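Local structure of beta-galactosidase (Trichoderma reesei, 3OG2) at residues G281-F292 with P336-S347; Q530-Q538 with M549-Y558. The protein probably hydrolyses terminal non-reducing beta-D-galactose residues from beta-D-galactosides, as a secreted glycoprotein of glycoside hydrolase family 35. All blocks are in the same frame, centred on the assembly; numbering follows the deposited sequence.

Overall arrangement
Interaction 1 (281-292 with 336-347) joins two loops of the TIM-barrel domain, those that follow the neighbouring parallel strands 275-280 and 318-321. It lies close to the galactose site: the side chain of Y342 comes within about 3 Å of that of E122, which binds beta-D-galactose in another structure of this enzyme. Interaction 2 (530-538 with 549-558) belongs to the beta-rich domain 2 and lies away from the annotated sites. The two centres are about 35 Å apart and the nearest atoms about 11 Å, without touching. Helix 357-370 connects their surroundings, since it packs on S347 of interaction 1 and on R552, A555 and Y556 of interaction 2.

Interaction 1: G281-F292 with P336-S347; sequences GGAFDPFGGWGF and PGGYTSYDYGAS. With MAN (alpha-D-mannopyranose), chain C; GLC (alpha-D-glucopyranose), chain B.
The carboxylate oxygen OD2 of D285 takes the hydroxyl of Y339 on its anti lone pair, OH to OD2 2.6 Å, and also the backbone N-H of G291, which meets it from above the carboxylate plane. OD1 of the same carboxylate accepts from W290 N with its syn lone pair, so three donors hold the group and fix its rotation. CG of D285 stands opposite the backbone N (chi1 -169°), which carries the carboxylate to the phenol. Y339 lies between two phenylalanines. Its CB sits over the centre of the F287 ring, 3.6 Å from the centroid, and its own ring turns an edge to that face, with the planes 59° apart. F292 arrives from the opposite direction, its CE2 3.9 Å from Y339 CZ. One face of F292 carries the backbone N of Y344, 3.3 Å from CD1, while S341 O lies at the ring edge. S341 OG, which is also hydrogen-bonded to E350, and D343 OD2, salt-bridged to R356, close an ST turn and an Asx turn. Farther along, A283 N donates to Y344 O (2.9 Å), and the A283 backbone lies over the Y344 ring. A water bridges D285 O, Y339 N and S341 O. Such loops after the parallel strands of a TIM barrel form the rim of the active site, and here Y342 OH is hydrogen-bonded to E122 of the galactose site.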
loop_
_atom_site.group_PDB
_atom_site.type_symbol
_atom_site.label_atom_id
_atom_site.label_comp_id
_atom_site.label_asym_id
_atom_site.label_seq_id
_atom_site.Cartn_x
_atom_site.Cartn_y
_atom_site.Cartn_z
ATOM N N GLY A 281 -8.656 2.895 -0.334
ATOM C CA GLY A 281 -8.304 2.108 -1.510
ATOM C C GLY A 281 -8.259 0.617 -1.221
ATOM O O GLY A 281 -7.843 -0.136 -2.127
ATOM N N GLY A 282 -8.608 0.202 -0.030
ATOM C CA GLY A 282 -8.611 -1.206 0.326
ATOM C C GLY A 282 -8.957 -1.284 1.807
ATOM O O GLY A 282 -9.634 -0.394 2.367
ATOM N N ALA A 283 -8.453 -2.322 2.443
ATOM C CA ALA A 283 -8.647 -2.493 3.893
ATOM C C ALA A 283 -7.461 -3.247 4.443
ATOM O O ALA A 283 -6.907 -4.080 3.711
ATOM C CB ALA A 283 -9.918 -3.282 4.133
ATOM N N PHE A 284 -7.070 -2.975 5.692
ATOM C CA PHE A 284 -6.134 -3.898 6.337
ATOM C C PHE A 284 -6.933 -5.125 6.782
ATOM O O PHE A 284 -8.176 -5.168 6.764
ATOM C CB PHE A 284 -5.410 -3.211 7.477
ATOM C CG PHE A 284 -6.249 -2.569 8.569
ATOM C CD1 PHE A 284 -6.871 -3.350 9.549
ATOM C CD2 PHE A 284 -6.434 -1.196 8.650
ATOM C CE1 PHE A 284 -7.654 -2.823 10.580
ATOM C CE2 PHE A 284 -7.206 -0.656 9.685
ATOM C CZ PHE A 284 -7.803 -1.450 10.643
ATOM N N ASP A 285 -6.213 -6.164 7.212
ATOM C CA ASP A 285 -6.830 -7.440 7.577
ATOM C C ASP A 285 -6.058 -7.970 8.791
ATOM O O ASP A 285 -4.828 -7.990 8.708
ATOM C CB ASP A 285 -6.759 -8.421 6.407
ATOM C CG ASP A 285 -7.599 -9.673 6.594
ATOM O OD1 ASP A 285 -8.769 -9.586 7.067
ATOM O OD2 ASP A 285 -7.161 -10.793 6.239
ATOM N N PRO A 286 -6.669 -8.339 9.877
ATOM C CA PRO A 286 -5.966 -8.822 11.064
ATOM C C PRO A 286 -5.591 -10.297 10.955
ATOM O O PRO A 286 -6.096 -11.038 10.102
ATOM C CB PRO A 286 -7.013 -8.697 12.206
ATOM C CG PRO A 286 -8.320 -8.931 11.450
ATOM C CD PRO A 286 -8.165 -8.289 10.079
ATOM N N PHE A 287 -4.702 -10.711 11.857
ATOM C CA PHE A 287 -4.612 -12.145 12.081
ATOM C C PHE A 287 -6.042 -12.700 12.332
ATOM O O PHE A 287 -6.843 -12.025 12.985
ATOM C CB PHE A 287 -3.707 -12.442 13.264
ATOM C CG PHE A 287 -2.244 -12.587 12.920
ATOM C CD1 PHE A 287 -1.756 -13.757 12.304
ATOM C CD2 PHE A 287 -1.362 -11.556 13.254
ATOM C CE1 PHE A 287 -0.405 -13.911 12.014
ATOM C CE2 PHE A 287 -0.013 -11.699 12.953
ATOM C CZ PHE A 287 0.469 -12.858 12.358
ATOM N N GLY A 288 -6.288 -13.899 11.829
ATOM C CA GLY A 288 -7.618 -14.528 11.909
ATOM C C GLY A 288 -8.634 -13.805 11.016
ATOM O O GLY A 288 -9.844 -14.022 11.166
ATOM N N GLY A 289 -8.189 -12.995 10.068
ATOM C CA GLY A 289 -9.049 -12.219 9.193
ATOM C C GLY A 289 -9.537 -13.007 8.015
ATOM O O GLY A 289 -9.539 -14.240 7.960
ATOM N N TRP A 290 -9.979 -12.236 7.026
ATOM C CA TRP A 290 -10.739 -12.790 5.917
ATOM C C TRP A 290 -9.890 -12.987 4.670
ATOM O O TRP A 290 -10.354 -13.591 3.684
ATOM C CB TRP A 290 -11.959 -11.903 5.535
ATOM C CG TRP A 290 -12.876 -11.899 6.727
ATOM C CD1 TRP A 290 -12.957 -10.854 7.614
ATOM C CD2 TRP A 290 -13.757 -12.907 7.174
ATOM N NE1 TRP A 290 -13.878 -11.195 8.582
ATOM C CE2 TRP A 290 -14.378 -12.436 8.333
ATOM C CE3 TRP A 290 -14.106 -14.177 6.687
ATOM C CZ2 TRP A 290 -15.328 -13.167 9.053
ATOM C CZ3 TRP A 290 -15.057 -14.917 7.405
ATOM C CH2 TRP A 290 -15.640 -14.401 8.555
ATOM N N GLY A 291 -8.687 -12.483 4.672
ATOM C CA GLY A 291 -7.787 -12.527 3.524
ATOM C C GLY A 291 -7.994 -11.320 2.625
ATOM O O GLY A 291 -9.102 -10.790 2.502
ATOM N N PHE A 292 -6.950 -10.907 1.937
ATOM C CA PHE A 292 -7.002 -9.694 1.132
ATOM C C PHE A 292 -7.791 -9.907 -0.163
ATOM O O PHE A 292 -8.203 -8.911 -0.766
ATOM C CB PHE A 292 -5.567 -9.182 0.829
ATOM C CG PHE A 292 -5.024 -8.478 2.056
ATOM C CD1 PHE A 292 -5.669 -7.369 2.602
ATOM C CD2 PHE A 292 -3.842 -8.938 2.674
ATOM C CE1 PHE A 292 -5.142 -6.738 3.736
ATOM C CE2 PHE A 292 -3.334 -8.274 3.771
ATOM C CZ PHE A 292 -3.941 -7.157 4.319
ATOM N N PRO A 336 0.840 -5.721 15.435
ATOM C CA PRO A 336 0.099 -6.930 15.745
ATOM C C PRO A 336 -1.293 -7.006 15.141
ATOM O O PRO A 336 -1.833 -8.115 15.072
ATOM C CB PRO A 336 -0.083 -6.888 17.274
ATOM C CG PRO A 336 1.131 -6.081 17.719
ATOM C CD PRO A 336 1.242 -5.011 16.660
ATOM N N GLY A 337 -1.858 -5.874 14.732
ATOM C CA GLY A 337 -3.200 -5.853 14.131
ATOM C C GLY A 337 -3.253 -6.294 12.685
ATOM O O GLY A 337 -4.346 -6.192 12.069
ATOM N N GLY A 338 -2.112 -6.707 12.146
ATOM C CA GLY A 338 -2.004 -7.246 10.801
ATOM C C GLY A 338 -0.991 -8.383 10.829
ATOM O O GLY A 338 -0.387 -8.686 11.848
ATOM N N TYR A 339 -0.841 -8.997 9.659
ATOM C CA TYR A 339 0.063 -10.133 9.488
ATOM C C TYR A 339 1.076 -9.781 8.425
ATOM O O TYR A 339 1.371 -8.604 8.214
ATOM C CB TYR A 339 -0.746 -11.420 9.295
ATOM C CG TYR A 339 -1.815 -11.361 8.248
ATOM C CD1 TYR A 339 -3.152 -10.980 8.575
ATOM C CD2 TYR A 339 -1.514 -11.681 6.907
ATOM C CE1 TYR A 339 -4.123 -10.932 7.569
ATOM C CE2 TYR A 339 -2.502 -11.621 5.932
ATOM C CZ TYR A 339 -3.796 -11.242 6.279
ATOM O OH TYR A 339 -4.760 -11.206 5.304
ATOM N N THR A 340 1.715 -10.773 7.777
ATOM C CA THR A 340 2.841 -10.406 6.901
ATOM C C THR A 340 2.385 -9.626 5.694
ATOM O O THR A 340 2.991 -8.619 5.315
ATOM C CB THR A 340 3.589 -11.662 6.411
ATOM O OG1 THR A 340 3.919 -12.450 7.539
ATOM C CG2 THR A 340 4.879 -11.197 5.744
ATOM N N SER A 341 1.332 -10.061 5.016
ATOM C CA SER A 341 0.938 -9.354 3.823
ATOM C C SER A 341 0.414 -7.955 4.127
ATOM O O SER A 341 -0.348 -7.741 5.067
ATOM C CB SER A 341 -0.187 -10.195 3.148
ATOM O OG SER A 341 -0.637 -9.515 1.946
ATOM N N TYR A 342 0.729 -6.989 3.249
ATOM C CA TYR A 342 0.025 -5.692 3.265
ATOM C C TYR A 342 -0.561 -5.469 1.859
ATOM O O TYR A 342 -0.619 -4.364 1.342
ATOM C CB TYR A 342 0.923 -4.536 3.622
ATOM C CG TYR A 342 0.215 -3.319 4.222
ATOM C CD1 TYR A 342 -0.662 -3.404 5.315
ATOM C CD2 TYR A 342 0.430 -2.068 3.654
ATOM C CE1 TYR A 342 -1.294 -2.264 5.838
ATOM C CE2 TYR A 342 -0.182 -0.899 4.188
ATOM C CZ TYR A 342 -1.043 -1.051 5.267
ATOM O OH TYR A 342 -1.584 0.113 5.752
ATOM N N ASP A 343 -1.085 -6.555 1.241
ATOM C CA ASP A 343 -1.690 -6.387 -0.076
ATOM C C ASP A 343 -2.811 -5.335 -0.042
ATOM O O ASP A 343 -2.958 -4.578 -1.003
ATOM C CB ASP A 343 -2.266 -7.716 -0.548
ATOM C CG ASP A 343 -3.033 -7.621 -1.852
ATOM O OD1 ASP A 343 -2.390 -7.811 -2.930
ATOM O OD2 ASP A 343 -4.250 -7.329 -1.804
ATOM N N TYR A 344 -3.548 -5.322 1.060
ATOM C CA TYR A 344 -4.542 -4.231 1.315
ATOM C C TYR A 344 -5.752 -4.386 0.424
ATOM O O TYR A 344 -6.642 -3.524 0.498
ATOM C CB TYR A 344 -3.912 -2.828 1.210
ATOM C CG TYR A 344 -4.517 -1.800 2.138
ATOM C CD1 TYR A 344 -4.168 -1.753 3.502
ATOM C CD2 TYR A 344 -5.435 -0.863 1.635
ATOM C CE1 TYR A 344 -4.733 -0.793 4.344
ATOM C CE2 TYR A 344 -6.006 0.095 2.473
ATOM C CZ TYR A 344 -5.641 0.109 3.803
ATOM O OH TYR A 344 -6.234 1.066 4.621
ATOM N N GLY A 345 -5.835 -5.406 -0.439
ATOM C CA GLY A 345 -6.893 -5.398 -1.451
ATOM C C GLY A 345 -6.718 -4.240 -2.451
ATOM O O GLY A 345 -7.705 -3.901 -3.113
ATOM N N ALA A 346 -5.519 -3.677 -2.582
ATOM C CA ALA A 346 -5.288 -2.464 -3.368
ATOM C C ALA A 346 -5.371 -2.736 -4.871
ATOM O O ALA A 346 -5.346 -3.871 -5.349
ATOM C CB ALA A 346 -3.908 -1.900 -3.039
ATOM N N SER A 347 -5.460 -1.631 -5.606
ATOM C CA SER A 347 -5.517 -1.720 -7.090
ATOM C C SER A 347 -4.269 -2.341 -7.678
ATOM O O SER A 347 -4.406 -2.969 -8.731
ATOM C CB SER A 347 -5.746 -0.355 -7.718
ATOM O OG SER A 347 -4.750 0.568 -7.345
HETATM C C1 MAN C . -13.861 -11.019 15.230
HETATM C C2 MAN C . -14.541 -9.671 14.974
HETATM C C3 MAN C . -15.231 -9.728 13.599
HETATM C C4 MAN C . -14.220 -10.105 12.503
HETATM C C5 MAN C . -13.578 -11.445 12.862
HETATM C C6 MAN C . -12.469 -11.801 11.862
HETATM O O2 MAN C . -13.513 -8.697 14.955
HETATM O O3 MAN C . -15.843 -8.483 13.294
HETATM O O4 MAN C . -14.927 -10.250 11.274
HETATM O O5 MAN C . -12.979 -11.334 14.176
HETATM O O6 MAN C . -11.467 -10.796 11.842
HETATM C C1 GLC B . -9.437 -5.711 14.043
HETATM C C2 GLC B . -8.955 -4.313 14.333
HETATM C C3 GLC B . -10.001 -3.228 14.219
HETATM C C4 GLC B . -10.778 -3.401 12.916
HETATM C C5 GLC B . -11.295 -4.818 12.704
HETATM C C6 GLC B . -11.765 -5.045 11.264
HETATM O O2 GLC B . -8.164 -4.282 15.480
HETATM O O3 GLC B . -9.286 -1.988 14.148
HETATM O O4 GLC B . -11.755 -2.427 12.741
HETATM O O5 GLC B . -10.280 -5.798 12.936
HETATM O O6 GLC B . -12.863 -5.952 11.307
HETATM O O HOH W 1 -5.973 1.010 -4.641
HETATM O O HOH W 2 -2.119 -7.848 7.327
HETATM O O HOH W 3 -4.258 -9.129 14.143
HETATM O O HOH W 4 -4.498 -12.375 2.819
#

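Interaction 2: Q530-Q538 with M549-Y558; sequences QWTASSARQ and MVDRNSAYNY. With MAN (alpha-D-mannopyranose), chain D.
A Met-aromatic contact joins strand 527-532 to strand 545-551, members of two different sheets of the beta-rich domain 2. M549 lies across one face of W531: its SD is 3.8 Å from the centroid of the five-membered ring, and its CB is 3.5 Å from that of the six-membered ring, close to the ring normal. The indole reaches this place with CG between its backbone N and carbonyl carbon (chi1 50°), and its CH2 edge comes to V550 O at 3.4 Å. Along its edge, strand 545-551 pairs with the returning chain: M549 and Q538 form an antiparallel hydrogen-bonded pair, Q538 N to M549 O 3.0 Å and M549 N to Q538 O 2.8 Å, so the chain leaving W531 returns beside the strand that its tryptophan packs on. R537 runs alongside V550, CD to CG1 3.6 Å, and then bends at chi3 (76°) to bring NH1 to Y558 OH at 2.9 Å. That hydroxyl lies in the guanidinium plane, at its edge, and the phenol ring is turned 65° from that plane. E613 and E513 form salt bridges with the same guanidinium, probably offsetting much of its charge. At the end of strand 545-551, D551 N-caps helix 552-555: OD1 accepts from both N and OG of S554. A water links D551 N to S534 O, and two more bridge S535 O and S554 OG, each with one sound and one weak bond.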
loop_
_atom_site.group_PDB
_atom_site.type_symbol
_atom_site.label_atom_id
_atom_site.label_comp_id
_atom_site.label_asym_id
_atom_site.label_seq_id
_atom_site.Cartn_x
_atom_site.Cartn_y
_atom_site.Cartn_z
ATOM N N GLN A 530 -26.166 9.644 -31.126
ATOM C CA GLN A 530 -26.660 8.682 -30.168
ATOM C C GLN A 530 -26.027 7.321 -30.463
ATOM O O GLN A 530 -25.855 6.948 -31.634
ATOM C CB GLN A 530 -28.186 8.595 -30.291
ATOM C CG GLN A 530 -28.852 8.142 -29.019
ATOM C CD GLN A 530 -30.349 8.362 -29.132
ATOM O OE1 GLN A 530 -30.915 7.533 -29.811
ATOM N NE2 GLN A 530 -30.878 9.374 -28.512
ATOM N N TRP A 531 -25.702 6.544 -29.431
ATOM C CA TRP A 531 -25.118 5.255 -29.701
ATOM C C TRP A 531 -25.415 4.380 -28.490
ATOM O O TRP A 531 -25.602 4.927 -27.384
ATOM C CB TRP A 531 -23.615 5.395 -29.934
ATOM C CG TRP A 531 -22.887 6.200 -28.850
ATOM C CD1 TRP A 531 -22.905 7.506 -28.445
ATOM C CD2 TRP A 531 -21.928 5.641 -27.944
ATOM N NE1 TRP A 531 -22.026 7.740 -27.386
ATOM C CE2 TRP A 531 -21.405 6.643 -27.040
ATOM C CE3 TRP A 531 -21.432 4.299 -27.834
ATOM C CZ2 TRP A 531 -20.453 6.394 -26.057
ATOM C CZ3 TRP A 531 -20.508 4.094 -26.863
ATOM C CH2 TRP A 531 -20.033 5.078 -26.022
ATOM N N THR A 532 -25.449 3.080 -28.698
ATOM C CA THR A 532 -25.605 2.166 -27.570
ATOM C C THR A 532 -24.313 1.393 -27.394
ATOM O O THR A 532 -23.853 0.751 -28.345
ATOM C CB THR A 532 -26.791 1.206 -27.825
ATOM O OG1 THR A 532 -27.990 1.994 -27.858
ATOM C CG2 THR A 532 -26.925 0.215 -26.681
ATOM N N ALA A 533 -23.702 1.508 -26.219
ATOM C CA ALA A 533 -22.376 0.918 -26.030
ATOM C C ALA A 533 -22.436 -0.601 -26.106
ATOM O O ALA A 533 -23.374 -1.276 -25.665
ATOM C CB ALA A 533 -21.870 1.406 -24.682
ATOM N N SER A 534 -21.361 -1.143 -26.717
ATOM C CA SER A 534 -21.281 -2.590 -26.893
ATOM C C SER A 534 -19.838 -2.926 -27.128
ATOM O O SER A 534 -19.002 -2.038 -27.160
ATOM C CB SER A 534 -22.129 -3.088 -28.072
ATOM O OG SER A 534 -21.491 -2.735 -29.306
ATOM N N SER A 535 -19.541 -4.208 -27.340
ATOM C CA SER A 535 -18.138 -4.559 -27.605
ATOM C C SER A 535 -17.692 -4.120 -28.976
ATOM O O SER A 535 -16.502 -4.236 -29.297
ATOM C CB SER A 535 -17.988 -6.073 -27.452
ATOM O OG SER A 535 -18.885 -6.649 -28.377
ATOM N N ALA A 536 -18.627 -3.634 -29.801
ATOM C CA ALA A 536 -18.267 -3.132 -31.121
ATOM C C ALA A 536 -18.043 -1.626 -31.103
ATOM O O ALA A 536 -18.983 -0.856 -30.898
ATOM C CB ALA A 536 -19.366 -3.468 -32.115
ATOM N N ARG A 537 -16.817 -1.172 -31.320
ATOM C CA ARG A 537 -16.543 0.244 -31.275
ATOM C C ARG A 537 -17.257 0.992 -32.399
ATOM O O ARG A 537 -17.385 0.493 -33.529
ATOM C CB ARG A 537 -15.003 0.416 -31.431
ATOM C CG ARG A 537 -14.598 1.872 -31.423
ATOM C CD ARG A 537 -13.094 2.082 -31.246
ATOM N NE ARG A 537 -12.440 1.753 -32.544
ATOM C CZ ARG A 537 -11.108 1.705 -32.639
ATOM N NH1 ARG A 537 -10.310 1.926 -31.579
ATOM N NH2 ARG A 537 -10.525 1.425 -33.784
ATOM N N GLN A 538 -17.743 2.193 -32.126
ATOM C CA GLN A 538 -18.248 3.080 -33.143
ATOM C C GLN A 538 -17.238 4.234 -33.317
ATOM O O GLN A 538 -16.665 4.698 -32.320
ATOM C CB GLN A 538 -19.600 3.693 -32.748
ATOM C CG GLN A 538 -20.580 2.704 -32.147
ATOM C CD GLN A 538 -21.027 1.646 -33.134
ATOM O OE1 GLN A 538 -21.730 2.021 -34.111
ATOM N NE2 GLN A 538 -20.709 0.363 -32.884
ATOM N N MET A 549 -16.119 5.655 -29.768
ATOM C CA MET A 549 -17.191 5.368 -28.814
ATOM C C MET A 549 -17.090 3.903 -28.423
ATOM O O MET A 549 -17.351 3.056 -29.301
ATOM C CB MET A 549 -18.521 5.676 -29.468
ATOM C CG MET A 549 -18.769 7.194 -29.627
ATOM S SD MET A 549 -20.038 7.503 -30.891
ATOM C CE MET A 549 -18.974 7.592 -32.318
ATOM N N VAL A 550 -16.746 3.594 -27.191
ATOM C CA VAL A 550 -16.493 2.227 -26.790
ATOM C C VAL A 550 -17.300 1.852 -25.545
ATOM O O VAL A 550 -17.853 2.722 -24.864
ATOM C CB VAL A 550 -14.987 2.003 -26.506
ATOM C CG1 VAL A 550 -14.185 2.233 -27.788
ATOM C CG2 VAL A 550 -14.478 2.892 -25.375
ATOM N N ASP A 551 -17.340 0.538 -25.245
ATOM C CA ASP A 551 -17.922 0.188 -23.947
ATOM C C ASP A 551 -16.828 0.242 -22.899
ATOM O O ASP A 551 -15.602 0.317 -23.129
ATOM C CB ASP A 551 -18.630 -1.147 -24.010
ATOM C CG ASP A 551 -17.716 -2.336 -24.175
ATOM O OD1 ASP A 551 -16.544 -2.178 -24.591
ATOM O OD2 ASP A 551 -18.239 -3.451 -23.939
ATOM N N ARG A 552 -17.270 0.193 -21.631
ATOM C CA ARG A 552 -16.339 0.304 -20.502
ATOM C C ARG A 552 -15.271 -0.754 -20.542
ATOM O O ARG A 552 -14.100 -0.483 -20.296
ATOM C CB ARG A 552 -17.139 0.121 -19.191
ATOM C CG ARG A 552 -16.226 0.266 -17.996
ATOM C CD ARG A 552 -16.945 -0.214 -16.715
ATOM N NE ARG A 552 -18.029 0.687 -16.316
ATOM C CZ ARG A 552 -19.332 0.535 -16.327
ATOM N NH1 ARG A 552 -19.965 -0.595 -16.737
ATOM N NH2 ARG A 552 -20.049 1.558 -15.897
ATOM N N ASN A 553 -15.658 -2.006 -20.826
ATOM C CA ASN A 553 -14.663 -3.068 -20.786
ATOM C C ASN A 553 -13.644 -2.901 -21.907
ATOM O O ASN A 553 -12.506 -3.319 -21.684
ATOM C CB ASN A 553 -15.349 -4.437 -20.852
ATOM C CG ASN A 553 -16.074 -4.690 -19.554
ATOM O OD1 ASN A 553 -17.191 -4.221 -19.330
ATOM N ND2 ASN A 553 -15.464 -5.478 -18.671
ATOM N N SER A 554 -14.006 -2.298 -23.029
ATOM C CA SER A 554 -12.967 -1.963 -24.022
ATOM C C SER A 554 -12.114 -0.807 -23.522
ATOM O O SER A 554 -10.877 -0.828 -23.701
ATOM C CB SER A 554 -13.644 -1.554 -25.322
ATOM O OG SER A 554 -14.275 -2.675 -25.871
ATOM N N ALA A 555 -12.730 0.215 -22.907
ATOM C CA ALA A 555 -11.951 1.358 -22.412
ATOM C C ALA A 555 -10.897 0.952 -21.390
ATOM O O ALA A 555 -9.829 1.529 -21.273
ATOM C CB ALA A 555 -12.885 2.371 -21.734
ATOM N N TYR A 556 -11.166 -0.115 -20.636
ATOM C CA TYR A 556 -10.195 -0.627 -19.668
ATOM C C TYR A 556 -8.860 -0.947 -20.336
ATOM O O TYR A 556 -7.837 -0.952 -19.653
ATOM C CB TYR A 556 -10.713 -1.949 -19.125
ATOM C CG TYR A 556 -11.756 -1.878 -18.030
ATOM C CD1 TYR A 556 -12.093 -0.729 -17.330
ATOM C CD2 TYR A 556 -12.395 -3.095 -17.687
ATOM C CE1 TYR A 556 -13.068 -0.774 -16.315
ATOM C CE2 TYR A 556 -13.335 -3.145 -16.658
ATOM C CZ TYR A 556 -13.672 -1.977 -15.981
ATOM O OH TYR A 556 -14.595 -2.025 -14.963
ATOM N N ASN A 557 -8.858 -1.231 -21.637
ATOM C CA ASN A 557 -7.605 -1.587 -22.308
ATOM C C ASN A 557 -6.942 -0.444 -23.047
ATOM O O ASN A 557 -5.983 -0.675 -23.780
ATOM C CB ASN A 557 -7.895 -2.735 -23.333
ATOM C CG ASN A 557 -8.417 -3.960 -22.588
ATOM O OD1 ASN A 557 -7.851 -4.540 -21.666
ATOM N ND2 ASN A 557 -9.587 -4.370 -23.071
ATOM N N TYR A 558 -7.406 0.777 -22.860
ATOM C CA TYR A 558 -6.755 1.945 -23.459
ATOM C C TYR A 558 -5.781 2.598 -22.463
ATOM O O TYR A 558 -5.955 2.483 -21.230
ATOM C CB TYR A 558 -7.818 3.024 -23.840
ATOM C CG TYR A 558 -8.568 2.748 -25.122
ATOM C CD1 TYR A 558 -9.423 1.623 -25.242
ATOM C CD2 TYR A 558 -8.498 3.587 -26.227
ATOM C CE1 TYR A 558 -10.122 1.397 -26.430
ATOM C CE2 TYR A 558 -9.192 3.364 -27.426
ATOM C CZ TYR A 558 -10.002 2.255 -27.491
ATOM O OH TYR A 558 -10.695 2.002 -28.684
HETATM C C1 MAN D . -16.331 -8.213 -15.843
HETATM C C2 MAN D . -17.190 -7.021 -15.447
HETATM C C3 MAN D . -18.622 -7.277 -15.977
HETATM C C4 MAN D . -18.570 -7.481 -17.513
HETATM C C5 MAN D . -17.657 -8.693 -17.810
HETATM C C6 MAN D . -17.484 -8.847 -19.326
HETATM O O2 MAN D . -16.642 -5.856 -16.042
HETATM O O3 MAN D . -19.379 -6.060 -15.712
HETATM O O4 MAN D . -19.876 -7.771 -17.963
HETATM O O5 MAN D . -16.367 -8.416 -17.255
HETATM O O6 MAN D . -16.768 -10.063 -19.598
HETATM O O HOH W 5 -16.613 -0.813 -27.788
HETATM O O HOH W 6 -14.206 -1.797 -28.630
HETATM O O HOH W 7 -14.317 -5.317 -28.133
#